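Local coordinates for protein extracellular ligand-binding receptor (Rhodopseudomonas palustris, PDB 3SG0) that probably serves as the periplasmic solute-binding component of an ABC transporter, capturing small aromatic acids such as benzoylformate (phenylglyoxylate), at residues 26-31 / 329-334; 89-94 / 334-339; 192-197 / 204-209; 229-234 / 241-246. All blocks are in the same frame, centred on the assembly; numbering follows the deposited sequence.

Interaction 1 of 4, residues 26-31 / 329-334; sequences AEIKIG and AKPGTP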
loop_
_atom_site.group_PDB
_atom_site.type_symbol
_atom_site.label_atom_id
_atom_site.label_comp_id
_atom_site.label_asym_id
_atom_site.label_seq_id
_atom_site.Cartn_x
_atom_site.Cartn_y
_atom_site.Cartn_z
ATOM N N ALA A 26 5.328 25.784 18.813
ATOM C CA ALA A 26 5.310 24.357 18.507
ATOM C C ALA A 26 6.260 24.026 17.361
ATOM O O ALA A 26 6.380 24.789 16.404
ATOM C CB ALA A 26 3.894 23.903 18.164
ATOM N N GLU A 27 6.940 22.888 17.477
ATOM C CA GLU A 27 7.738 22.348 16.387
ATOM C C GLU A 27 6.765 21.695 15.417
ATOM O O GLU A 27 5.564 21.707 15.663
ATOM C CB GLU A 27 8.736 21.316 16.916
ATOM C CG GLU A 27 8.128 19.966 17.310
ATOM C CD GLU A 27 7.655 19.897 18.755
ATOM O OE1 GLU A 27 7.650 18.781 19.320
ATOM O OE2 GLU A 27 7.283 20.943 19.325
ATOM N N ILE A 28 7.271 21.125 14.328
ATOM C CA ILE A 28 6.415 20.382 13.409
ATOM C C ILE A 28 6.075 19.038 14.044
ATOM O O ILE A 28 6.949 18.367 14.597
ATOM C CB ILE A 28 7.103 20.184 12.056
ATOM C CG1 ILE A 28 7.340 21.544 11.392
ATOM C CG2 ILE A 28 6.262 19.293 11.163
ATOM C CD1 ILE A 28 8.209 21.489 10.153
ATOM N N LYS A 29 4.806 18.650 13.976
ATOM C CA LYS A 29 4.356 17.404 14.598
ATOM C C LYS A 29 3.649 16.535 13.585
ATOM O O LYS A 29 2.770 17.003 12.857
ATOM C CB LYS A 29 3.421 17.700 15.763
ATOM C CG LYS A 29 4.069 18.460 16.903
ATOM C CD LYS A 29 3.061 18.708 18.004
ATOM C CE LYS A 29 3.711 19.327 19.225
ATOM N NZ LYS A 29 2.764 19.354 20.377
ATOM N N ILE A 30 4.053 15.272 13.519
ATOM C CA ILE A 30 3.507 14.329 12.555
ATOM C C ILE A 30 2.911 13.169 13.339
ATOM O O ILE A 30 3.611 12.545 14.150
ATOM C CB ILE A 30 4.613 13.774 11.638
ATOM C CG1 ILE A 30 5.398 14.898 10.952
ATOM C CG2 ILE A 30 4.035 12.787 10.636
ATOM C CD1 ILE A 30 4.620 15.695 9.953
ATOM N N GLY A 31 1.631 12.887 13.134
ATOM C CA GLY A 31 0.985 11.758 13.784
ATOM C C GLY A 31 0.891 10.583 12.843
ATOM O O GLY A 31 0.604 10.769 11.659
ATOM N N ALA A 329 3.038 30.229 7.113
ATOM C CA ALA A 329 2.485 30.145 8.458
ATOM C C ALA A 329 3.390 29.329 9.361
ATOM O O ALA A 329 4.291 28.642 8.889
ATOM C CB ALA A 329 1.092 29.520 8.414
ATOM N N LYS A 330 3.131 29.395 10.661
ATOM C CA LYS A 330 3.913 28.650 11.640
ATOM C C LYS A 330 3.327 27.268 11.887
ATOM O O LYS A 330 2.115 27.075 11.808
ATOM C CB LYS A 330 3.979 29.412 12.964
ATOM C CG LYS A 330 4.796 30.694 12.903
ATOM C CD LYS A 330 4.751 31.445 14.223
ATOM C CE LYS A 330 5.613 32.698 14.172
ATOM N NZ LYS A 330 5.245 33.585 13.031
ATOM N N PRO A 331 4.188 26.297 12.211
ATOM C CA PRO A 331 3.681 24.974 12.580
ATOM C C PRO A 331 2.661 25.078 13.703
ATOM O O PRO A 331 2.743 25.970 14.550
ATOM C CB PRO A 331 4.934 24.249 13.075
ATOM C CG PRO A 331 6.061 24.908 12.336
ATOM C CD PRO A 331 5.660 26.356 12.236
ATOM N N GLY A 332 1.690 24.174 13.699
ATOM C CA GLY A 332 0.692 24.131 14.750
ATOM C C GLY A 332 -0.545 24.967 14.480
ATOM O O GLY A 332 -1.410 25.096 15.347
ATOM N N THR A 333 -0.627 25.551 13.288
ATOM C CA THR A 333 -1.767 26.386 12.910
ATOM C C THR A 333 -2.505 25.763 11.736
ATOM O O THR A 333 -1.910 25.050 10.929
ATOM C CB THR A 333 -1.331 27.801 12.489
ATOM O OG1 THR A 333 -0.541 27.721 11.296
ATOM C CG2 THR A 333 -0.528 28.483 13.599
ATOM N N PRO A 334 -3.807 26.058 11.619
ATOM C CA PRO A 334 -4.541 25.544 10.459
ATOM C C PRO A 334 -3.950 26.059 9.151
ATOM O O PRO A 334 -3.962 25.350 8.159
ATOM C CB PRO A 334 -5.956 26.099 10.656
ATOM C CG PRO A 334 -6.046 26.462 12.094
ATOM C CD PRO A 334 -4.668 26.785 12.566
HETATM O O HOH W 1 4.965 27.134 15.787
#

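Interaction 2 of 4, residues 89-94 / 334-339; sequences KVDVLI and PEFRAA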
loop_
_atom_site.group_PDB
_atom_site.type_symbol
_atom_site.label_atom_id
_atom_site.label_comp_id
_atom_site.label_asym_id
_atom_site.label_seq_id
_atom_site.Cartn_x
_atom_site.Cartn_y
_atom_site.Cartn_z
ATOM N N LYS A 89 -2.481 18.034 18.184
ATOM C CA LYS A 89 -2.634 19.034 17.125
ATOM C C LYS A 89 -1.588 18.862 16.025
ATOM O O LYS A 89 -0.944 19.816 15.583
ATOM C CB LYS A 89 -2.627 20.445 17.713
ATOM C CG LYS A 89 -3.805 20.655 18.658
ATOM C CD LYS A 89 -3.854 22.041 19.272
ATOM C CE LYS A 89 -5.059 22.155 20.199
ATOM N NZ LYS A 89 -5.108 23.454 20.924
ATOM N N VAL A 90 -1.430 17.625 15.575
ATOM C CA VAL A 90 -0.420 17.335 14.574
ATOM C C VAL A 90 -0.669 18.099 13.279
ATOM O O VAL A 90 -1.813 18.376 12.897
ATOM C CB VAL A 90 -0.303 15.826 14.288
ATOM C CG1 VAL A 90 0.114 15.083 15.544
ATOM C CG2 VAL A 90 -1.606 15.257 13.738
ATOM N N ASP A 91 0.418 18.442 12.605
ATOM C CA ASP A 91 0.328 19.153 11.342
ATOM C C ASP A 91 -0.062 18.259 10.180
ATOM O O ASP A 91 -0.672 18.726 9.213
ATOM C CB ASP A 91 1.655 19.840 11.051
ATOM C CG ASP A 91 2.001 20.857 12.103
ATOM O OD1 ASP A 91 1.242 21.836 12.235
ATOM O OD2 ASP A 91 3.011 20.674 12.824
ATOM N N VAL A 92 0.313 16.984 10.273
ATOM C CA VAL A 92 0.003 15.987 9.260
ATOM C C VAL A 92 -0.319 14.681 9.971
ATOM O O VAL A 92 0.332 14.345 10.965
ATOM C CB VAL A 92 1.205 15.741 8.319
ATOM C CG1 VAL A 92 0.878 14.677 7.279
ATOM C CG2 VAL A 92 1.638 17.037 7.642
ATOM N N LEU A 93 -1.308 13.949 9.465
ATOM C CA LEU A 93 -1.627 12.607 9.944
ATOM C C LEU A 93 -1.236 11.626 8.865
ATOM O O LEU A 93 -1.433 11.901 7.687
ATOM C CB LEU A 93 -3.123 12.497 10.205
ATOM C CG LEU A 93 -3.663 11.193 10.785
ATOM C CD1 LEU A 93 -2.960 10.796 12.088
ATOM C CD2 LEU A 93 -5.168 11.294 10.997
ATOM N N ILE A 94 -0.678 10.490 9.263
ATOM C CA ILE A 94 -0.289 9.439 8.338
ATOM C C ILE A 94 -0.916 8.128 8.799
ATOM O O ILE A 94 -0.844 7.789 9.986
ATOM C CB ILE A 94 1.246 9.308 8.264
ATOM C CG1 ILE A 94 1.873 10.658 7.865
ATOM C CG2 ILE A 94 1.637 8.182 7.326
ATOM C CD1 ILE A 94 3.384 10.623 7.704
ATOM N N PRO A 334 -3.807 26.058 11.619
ATOM C CA PRO A 334 -4.541 25.544 10.459
ATOM C C PRO A 334 -3.950 26.059 9.151
ATOM O O PRO A 334 -3.962 25.350 8.159
ATOM C CB PRO A 334 -5.956 26.099 10.656
ATOM C CG PRO A 334 -6.046 26.462 12.094
ATOM C CD PRO A 334 -4.668 26.785 12.566
ATOM N N GLU A 335 -3.426 27.277 9.152
ATOM C CA GLU A 335 -2.856 27.844 7.934
ATOM C C GLU A 335 -1.643 27.048 7.438
ATOM O O GLU A 335 -1.447 26.884 6.240
ATOM C CB GLU A 335 -2.492 29.319 8.147
ATOM C CG GLU A 335 -3.697 30.238 8.348
ATOM C CD GLU A 335 -4.296 30.190 9.752
ATOM O OE1 GLU A 335 -3.672 29.643 10.687
ATOM O OE2 GLU A 335 -5.412 30.724 9.926
ATOM N N PHE A 336 -0.827 26.555 8.364
ATOM C CA PHE A 336 0.317 25.721 8.005
ATOM C C PHE A 336 -0.147 24.388 7.418
ATOM O O PHE A 336 0.359 23.933 6.393
ATOM C CB PHE A 336 1.191 25.505 9.242
ATOM C CG PHE A 336 2.430 24.685 9.000
ATOM C CD1 PHE A 336 3.497 25.201 8.282
ATOM C CD2 PHE A 336 2.546 23.418 9.541
ATOM C CE1 PHE A 336 4.643 24.449 8.083
ATOM C CE2 PHE A 336 3.692 22.669 9.356
ATOM C CZ PHE A 336 4.741 23.181 8.624
ATOM N N ARG A 337 -1.126 23.771 8.065
ATOM C CA ARG A 337 -1.679 22.519 7.560
ATOM C C ARG A 337 -2.282 22.700 6.167
ATOM O O ARG A 337 -2.122 21.848 5.301
ATOM C CB ARG A 337 -2.725 21.969 8.519
ATOM C CG ARG A 337 -2.173 21.704 9.908
ATOM C CD ARG A 337 -3.075 20.827 10.741
ATOM N NE ARG A 337 -4.439 21.325 10.848
ATOM C CZ ARG A 337 -4.882 22.117 11.817
ATOM N NH1 ARG A 337 -4.059 22.558 12.766
ATOM N NH2 ARG A 337 -6.157 22.492 11.819
ATOM N N ALA A 338 -2.985 23.809 5.962
ATOM C CA ALA A 338 -3.605 24.082 4.671
ATOM C C ALA A 338 -2.537 24.302 3.608
ATOM O O ALA A 338 -2.706 23.908 2.458
ATOM C CB ALA A 338 -4.542 25.286 4.759
ATOM N N ALA A 339 -1.436 24.952 3.985
ATOM C CA ALA A 339 -0.348 25.181 3.046
ATOM C C ALA A 339 0.298 23.858 2.643
ATOM O O ALA A 339 0.639 23.656 1.485
ATOM C CB ALA A 339 0.684 26.137 3.630
HETATM O O HOH W 2 -1.305 21.777 13.460
#

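Interaction 3 of 4, residues 192-197 / 204-209; sequences THEVYA and TGQVLK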
loop_
_atom_site.group_PDB
_atom_site.type_symbol
_atom_site.label_atom_id
_atom_site.label_comp_id
_atom_site.label_asym_id
_atom_site.label_seq_id
_atom_site.Cartn_x
_atom_site.Cartn_y
_atom_site.Cartn_z
ATOM N N THR A 192 -15.293 -17.878 -10.057
ATOM C CA THR A 192 -15.826 -17.765 -8.701
ATOM C C THR A 192 -15.691 -16.348 -8.191
ATOM O O THR A 192 -14.985 -15.525 -8.776
ATOM C CB THR A 192 -15.097 -18.673 -7.678
ATOM O OG1 THR A 192 -13.721 -18.280 -7.563
ATOM C CG2 THR A 192 -15.189 -20.140 -8.055
ATOM N N HIS A 193 -16.361 -16.087 -7.074
ATOM C CA HIS A 193 -16.160 -14.876 -6.298
ATOM C C HIS A 193 -16.138 -15.284 -4.827
ATOM O O HIS A 193 -17.062 -14.980 -4.070
ATOM C CB HIS A 193 -17.279 -13.866 -6.568
ATOM C CG HIS A 193 -17.107 -12.561 -5.852
ATOM N ND1 HIS A 193 -18.062 -11.568 -5.880
ATOM C CD2 HIS A 193 -16.089 -12.078 -5.098
ATOM C CE1 HIS A 193 -17.646 -10.535 -5.169
ATOM N NE2 HIS A 193 -16.454 -10.823 -4.678
ATOM N N GLU A 194 -15.089 -15.999 -4.429
ATOM C CA GLU A 194 -14.963 -16.447 -3.046
ATOM C C GLU A 194 -14.283 -15.368 -2.231
ATOM O O GLU A 194 -13.430 -14.627 -2.744
ATOM C CB GLU A 194 -14.171 -17.750 -2.962
ATOM C CG GLU A 194 -14.873 -18.934 -3.613
ATOM C CD GLU A 194 -16.222 -19.227 -2.989
ATOM O OE1 GLU A 194 -16.295 -19.379 -1.756
ATOM O OE2 GLU A 194 -17.220 -19.303 -3.735
ATOM N N VAL A 195 -14.646 -15.290 -0.957
ATOM C CA VAL A 195 -14.055 -14.309 -0.063
ATOM C C VAL A 195 -13.701 -14.937 1.283
ATOM O O VAL A 195 -14.219 -15.995 1.649
ATOM C CB VAL A 195 -14.986 -13.085 0.151
ATOM C CG1 VAL A 195 -15.244 -12.359 -1.170
ATOM C CG2 VAL A 195 -16.289 -13.491 0.823
ATOM N N TYR A 196 -12.810 -14.273 2.012
ATOM C CA TYR A 196 -12.485 -14.659 3.372
ATOM C C TYR A 196 -12.102 -13.435 4.166
ATOM O O TYR A 196 -11.747 -12.398 3.593
ATOM C CB TYR A 196 -11.393 -15.729 3.427
ATOM C CG TYR A 196 -9.959 -15.326 3.130
ATOM C CD1 TYR A 196 -8.972 -15.455 4.108
ATOM C CD2 TYR A 196 -9.570 -14.920 1.858
ATOM C CE1 TYR A 196 -7.645 -15.151 3.843
ATOM C CE2 TYR A 196 -8.245 -14.611 1.583
ATOM C CZ TYR A 196 -7.289 -14.735 2.577
ATOM O OH TYR A 196 -5.967 -14.442 2.284
ATOM N N ALA A 197 -12.198 -13.550 5.488
ATOM C CA ALA A 197 -11.808 -12.473 6.380
ATOM C C ALA A 197 -10.342 -12.629 6.761
ATOM O O ALA A 197 -9.817 -13.739 6.808
ATOM C CB ALA A 197 -12.691 -12.448 7.606
ATOM N N THR A 204 -10.936 -23.571 3.384
ATOM C CA THR A 204 -11.083 -24.845 2.692
ATOM C C THR A 204 -12.321 -24.923 1.800
ATOM O O THR A 204 -12.239 -25.378 0.664
ATOM C CB THR A 204 -11.024 -26.015 3.678
ATOM O OG1 THR A 204 -9.719 -26.023 4.273
ATOM C CG2 THR A 204 -11.278 -27.345 2.972
ATOM N N GLY A 205 -13.458 -24.461 2.305
ATOM C CA GLY A 205 -14.675 -24.467 1.511
ATOM C C GLY A 205 -14.520 -23.659 0.234
ATOM O O GLY A 205 -14.908 -24.094 -0.853
ATOM N N GLN A 206 -13.935 -22.474 0.365
ATOM C CA GLN A 206 -13.730 -21.596 -0.783
ATOM C C GLN A 206 -12.814 -22.238 -1.808
ATOM O O GLN A 206 -13.066 -22.187 -3.008
ATOM C CB GLN A 206 -13.116 -20.270 -0.325
ATOM C CG GLN A 206 -13.993 -19.449 0.608
ATOM C CD GLN A 206 -13.692 -19.663 2.083
ATOM O OE1 GLN A 206 -13.478 -20.789 2.537
ATOM N NE2 GLN A 206 -13.675 -18.573 2.837
ATOM N N VAL A 207 -11.726 -22.822 -1.330
ATOM C CA VAL A 207 -10.747 -23.431 -2.211
ATOM C C VAL A 207 -11.313 -24.668 -2.911
ATOM O O VAL A 207 -11.071 -24.880 -4.098
ATOM C CB VAL A 207 -9.444 -23.736 -1.443
ATOM C CG1 VAL A 207 -8.589 -24.754 -2.180
ATOM C CG2 VAL A 207 -8.679 -22.438 -1.191
ATOM N N LEU A 208 -12.080 -25.478 -2.191
ATOM C CA LEU A 208 -12.736 -26.612 -2.839
ATOM C C LEU A 208 -13.664 -26.147 -3.964
ATOM O O LEU A 208 -13.696 -26.747 -5.041
ATOM C CB LEU A 208 -13.489 -27.472 -1.822
ATOM C CG LEU A 208 -12.595 -28.289 -0.888
ATOM C CD1 LEU A 208 -13.419 -28.955 0.208
ATOM C CD2 LEU A 208 -11.796 -29.322 -1.668
ATOM N N LYS A 209 -14.415 -25.076 -3.725
ATOM C CA LYS A 209 -15.301 -24.533 -4.753
ATOM C C LYS A 209 -14.515 -24.063 -5.974
ATOM O O LYS A 209 -14.902 -24.323 -7.118
ATOM C CB LYS A 209 -16.158 -23.396 -4.198
ATOM C CG LYS A 209 -17.265 -23.866 -3.276
ATOM C CD LYS A 209 -18.093 -22.705 -2.752
ATOM C CE LYS A 209 -19.191 -23.200 -1.821
ATOM N NZ LYS A 209 -20.034 -22.089 -1.301
HETATM O O HOH W 3 -17.945 -20.676 0.043
HETATM O O HOH W 4 -19.760 -19.257 -2.733
#

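Interaction 4 of 4, residues 229-234 / 241-246; sequences LPQKAL and GAIYQT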
loop_
_atom_site.group_PDB
_atom_site.type_symbol
_atom_site.label_atom_id
_atom_site.label_comp_id
_atom_site.label_asym_id
_atom_site.label_seq_id
_atom_site.Cartn_x
_atom_site.Cartn_y
_atom_site.Cartn_z
ATOM N N LEU A 229 -2.209 -18.405 3.241
ATOM C CA LEU A 229 -3.190 -19.463 3.467
ATOM C C LEU A 229 -3.904 -19.959 2.200
ATOM O O LEU A 229 -3.888 -21.152 1.910
ATOM C CB LEU A 229 -4.199 -19.019 4.527
ATOM C CG LEU A 229 -5.390 -19.937 4.786
ATOM C CD1 LEU A 229 -4.922 -21.304 5.258
ATOM C CD2 LEU A 229 -6.336 -19.311 5.796
ATOM N N PRO A 230 -4.542 -19.062 1.437
ATOM C CA PRO A 230 -5.229 -19.582 0.245
ATOM C C PRO A 230 -4.290 -20.211 -0.783
ATOM O O PRO A 230 -4.683 -21.162 -1.455
ATOM C CB PRO A 230 -5.930 -18.346 -0.339
ATOM C CG PRO A 230 -5.224 -17.167 0.291
ATOM C CD PRO A 230 -4.805 -17.627 1.651
ATOM N N GLN A 231 -3.072 -19.691 -0.914
ATOM C CA GLN A 231 -2.142 -20.251 -1.884
ATOM C C GLN A 231 -1.675 -21.647 -1.454
ATOM O O GLN A 231 -1.662 -22.576 -2.260
ATOM C CB GLN A 231 -0.960 -19.304 -2.127
ATOM C CG GLN A 231 0.017 -19.845 -3.158
ATOM C CD GLN A 231 0.605 -18.779 -4.057
ATOM O OE1 GLN A 231 0.405 -17.580 -3.857
ATOM N NE2 GLN A 231 1.330 -19.223 -5.074
ATOM N N LYS A 232 -1.306 -21.795 -0.188
ATOM C CA LYS A 232 -0.952 -23.110 0.335
ATOM C C LYS A 232 -2.118 -24.088 0.244
ATOM O O LYS A 232 -1.928 -25.258 -0.085
ATOM C CB LYS A 232 -0.461 -23.016 1.781
ATOM C CG LYS A 232 0.936 -22.445 1.927
ATOM C CD LYS A 232 1.438 -22.556 3.363
ATOM C CE LYS A 232 2.187 -23.854 3.601
ATOM N NZ LYS A 232 3.503 -23.862 2.899
ATOM N N ALA A 233 -3.325 -23.624 0.542
ATOM C CA ALA A 233 -4.486 -24.506 0.502
ATOM C C ALA A 233 -4.747 -25.005 -0.915
ATOM O O ALA A 233 -5.038 -26.184 -1.122
ATOM C CB ALA A 233 -5.712 -23.801 1.067
ATOM N N LEU A 234 -4.625 -24.119 -1.896
ATOM C CA LEU A 234 -4.776 -24.526 -3.285
ATOM C C LEU A 234 -3.740 -25.583 -3.659
ATOM O O LEU A 234 -4.077 -26.611 -4.257
ATOM C CB LEU A 234 -4.660 -23.314 -4.209
ATOM C CG LEU A 234 -5.907 -22.432 -4.281
ATOM C CD1 LEU A 234 -5.557 -21.037 -4.753
ATOM C CD2 LEU A 234 -6.953 -23.069 -5.192
ATOM N N GLY A 241 -2.043 -25.148 -11.458
ATOM C CA GLY A 241 -1.998 -24.024 -12.377
ATOM C C GLY A 241 -1.364 -22.767 -11.804
ATOM O O GLY A 241 -0.925 -22.734 -10.655
ATOM N N ALA A 242 -1.314 -21.724 -12.617
ATOM C CA ALA A 242 -0.729 -20.458 -12.196
ATOM C C ALA A 242 -1.556 -19.804 -11.097
ATOM O O ALA A 242 -2.788 -19.825 -11.135
ATOM C CB ALA A 242 -0.607 -19.520 -13.378
ATOM N N ILE A 243 -0.867 -19.222 -10.118
ATOM C CA ILE A 243 -1.528 -18.442 -9.084
ATOM C C ILE A 243 -0.990 -17.016 -9.117
ATOM O O ILE A 243 0.223 -16.786 -9.187
ATOM C CB ILE A 243 -1.341 -19.079 -7.698
ATOM C CG1 ILE A 243 -2.035 -20.446 -7.646
ATOM C CG2 ILE A 243 -1.898 -18.164 -6.616
ATOM C CD1 ILE A 243 -1.781 -21.212 -6.360
ATOM N N TYR A 244 -1.915 -16.068 -9.107
ATOM C CA TYR A 244 -1.594 -14.649 -9.136
ATOM C C TYR A 244 -1.999 -14.023 -7.816
ATOM O O TYR A 244 -3.020 -14.399 -7.232
ATOM C CB TYR A 244 -2.324 -13.989 -10.303
ATOM C CG TYR A 244 -1.866 -14.589 -11.598
ATOM C CD1 TYR A 244 -0.655 -14.216 -12.152
ATOM C CD2 TYR A 244 -2.600 -15.581 -12.232
ATOM C CE1 TYR A 244 -0.199 -14.783 -13.322
ATOM C CE2 TYR A 244 -2.152 -16.154 -13.411
ATOM C CZ TYR A 244 -0.951 -15.755 -13.940
ATOM O OH TYR A 244 -0.497 -16.324 -15.107
ATOM N N GLN A 245 -1.181 -13.095 -7.328
ATOM C CA GLN A 245 -1.479 -12.381 -6.098
ATOM C C GLN A 245 -1.455 -10.885 -6.406
ATOM O O GLN A 245 -1.593 -10.486 -7.567
ATOM C CB GLN A 245 -0.500 -12.776 -4.985
ATOM C CG GLN A 245 -0.653 -14.227 -4.513
ATOM C CD GLN A 245 -1.276 -14.361 -3.125
ATOM O OE1 GLN A 245 -1.908 -13.440 -2.607
ATOM N NE2 GLN A 245 -1.087 -15.521 -2.508
ATOM N N THR A 246 -1.307 -10.077 -5.362
ATOM C CA THR A 246 -1.300 -8.620 -5.456
ATOM C C THR A 246 -0.096 -8.074 -4.706
ATOM O O THR A 246 0.595 -8.806 -3.994
ATOM C CB THR A 246 -2.542 -7.992 -4.806
ATOM O OG1 THR A 246 -2.482 -8.184 -3.384
ATOM C CG2 THR A 246 -3.827 -8.575 -5.373
#

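Interaction 1 of 4, residues 26-31 / 329-334
P331 and I28 meet obliquely, the pyrrolidine ring leading with P331 CG against I28 CG1 at 3.7 Å. The side of the ring formed by CB and CG faces the segment 26-31: P331 CB sits 3.7 Å from the carbonyl O of A26 and equally far from O of E27, while CG reaches on to I28. That branch is available because I28 turns CG1 beside its own backbone N (chi1 -64°), on the flank where the proline lies. I28 also touches I322 and F336, and P331 rests on L326, so the pair belongs to the apolar layer between strand 28-34 of the mixed sheet and helices 306-328 and 334-344 with the turn between them. Within that turn K330 to T333 form a type II turn, and T333, the N-cap of helix 334-344, bonds K330 O through OG1 at 2.8 Å. G332 fits closely against A26, where a beta-carbon would lie about 3.4 Å from A26 CB. One water donates to A26 O and to P331 O, 2.8 Å each. With apolar contact and a shared water as the links, the two segments are joined mainly by shape, and the water gives both carbonyls a donor.

Interaction 2 of 4, residues 89-94 / 334-339
F336 swings its ring out with CG anti to the backbone N (chi1 -179°), and D91 sets its carboxylate beside its own N (chi1 -62°), which brings the acid to the phenyl rim. D91 OD1 stands 3.4 Å from F336 CD2, at the ring edge and near its plane, where the C-H dipoles would probably suit a carboxylate oxygen, and carboxylate and ring planes are 82° apart. D91 CB lies in the ring plane as well. Next to it the aliphatic part of R337 runs over the backbone of 90-91: R337 CG is 3.4 Å from D91 O, and R337 CD is 3.5 Å from V90 O. The D91 carbonyl oxygen is buried here without a polar partner. In this alpha/beta domain of the periplasmic binding protein fold, helix 334-344 is thereby set against the loop that leads into strand 92-94. The carboxylate is shared out beyond the contact, OD1 accepting from G332 N and OD2 from K29 N, so the acid ties the helix-leading turn to the first strand. An alanine in place of D91 is likely to leave those two amides without their acceptor and open a gap beside the phenyl edge. A water in the guanidinium plane accepts from R337 NH1 at 2.9 Å and lies within reach of both K89 O and D91 OD1; D91 OD1 and R337 NH1 themselves are 5.4 Å apart, and R337 NE turns instead to K113 O.

Interaction 3 of 4, residues 192-197 / 204-209
Q206 reaches from helix 204-212 to the backbone of V195 on strand 189-196, an outermost strand of the four-stranded parallel sheet in one alpha/beta lobe of the periplasmic binding protein fold. Strand 194-196 and helix 204-209 run nearly antiparallel, at 162°, with their axes 8.5 Å apart, as befits a strand followed by the helix that returns along the sheet. The close-packed part lies between E194 and Q206. E194 CB and Q206 CB approach to 3.8 Å, and E194, its chain bent at chi2, folds its carboxylate over the Q206 side chain until E194 OE1 lies 3.3 Å from Q206 CG. Carboxylate and amide planes are 86° apart, and I165 of the neighbouring strand touches both side chains. Y196 closes the other end with its CB near the amide nitrogen, while its hydroxyl is bound by S222 and P226 O. A leucine in place of Q206 would probably keep some of the apolar contact but leave V195 O without this donor, weakening the tie between helix and strand. The outer side is wetter. K209 stretches fully extended past E194 at about a right angle, K209 CD 3.6 Å from E194 OE2, but K209 NZ stays 4.6 Å from E194 OE1, so the opposite charges meet through solvent. Two waters bridge them, one donating to each carboxylate oxygen and both accepting from the ammonium. At the other end of the contact Q206 NE2 sends an almost straight N-H (179°) over 2.9 Å to V195 O, which lies in the amide plane although the donor is tilted from the carbonyl plane.

Interaction 4 of 4, residues 229-234 / 241-246
Two glutamines supply the polar part of the contact: Q245 NE2 donates to Q231 OE1 at 2.9 Å with an N-H...O angle of 178°. The donor lies in the carbonyl plane of Q231, the acceptor lies in the amide plane of Q245, and the two amides are only 21° from coplanar, so the bond lies nearly in the plane of both. Q231 attains this pose with CG anti to its backbone N (chi1 -179°), carrying the amide from the helix toward the strand. Q245 NE2 also donates to A227 O, just before the segment, while Q231 NE2 reaches D261 O weakly. The apolar part is built on I243, which points at the helix. I243 CG2 lies 3.6 Å from Q231 CD, and the aliphatic chain of the glutamine continues the contact, Q231 CG standing 3.9 Å from I243 CD1. One turn along the helix, L234 CD1 lies 4.1 Å from I243 CD1, the two side chains crossing at a slant. I220 of strand 217-221 touches both I243 and Q245. I243, Q231, L234 and Q245 thus pack helix 228-236 against strand 242-244 within the beta-alpha-beta unit that begins with strand 217-221, and V207 of helix 204-212 is a neighbour of L234. The burial of all four contact residues means that the amide bond is made away from bulk water; with Q245 NE2 donating to two carbonyl oxygens, the orientation of its amide is probably fixed.

Overall arrangement
The four contacts fall into two pairs at the far ends of the molecule, on opposite sides of its centre, as expected of a two-lobed binding protein. Interactions 1 and 2, centres 6 Å apart, share P334 and reach neighbouring strands 28-34 and 92-94 of the mixed sheet; they touch through K29 O to D91 N and G31 O to I94 N. Along the chain their segments alternate, so residues from late in the chain return to the lobe begun by strand 28-34. Interactions 3 and 4, centres 12 Å apart, follow in series on the parallel sheet and meet where V207 packs on A233; both are nested within the long loops closed by 1 and 2, whose centres lie 42 to 48 Å from theirs.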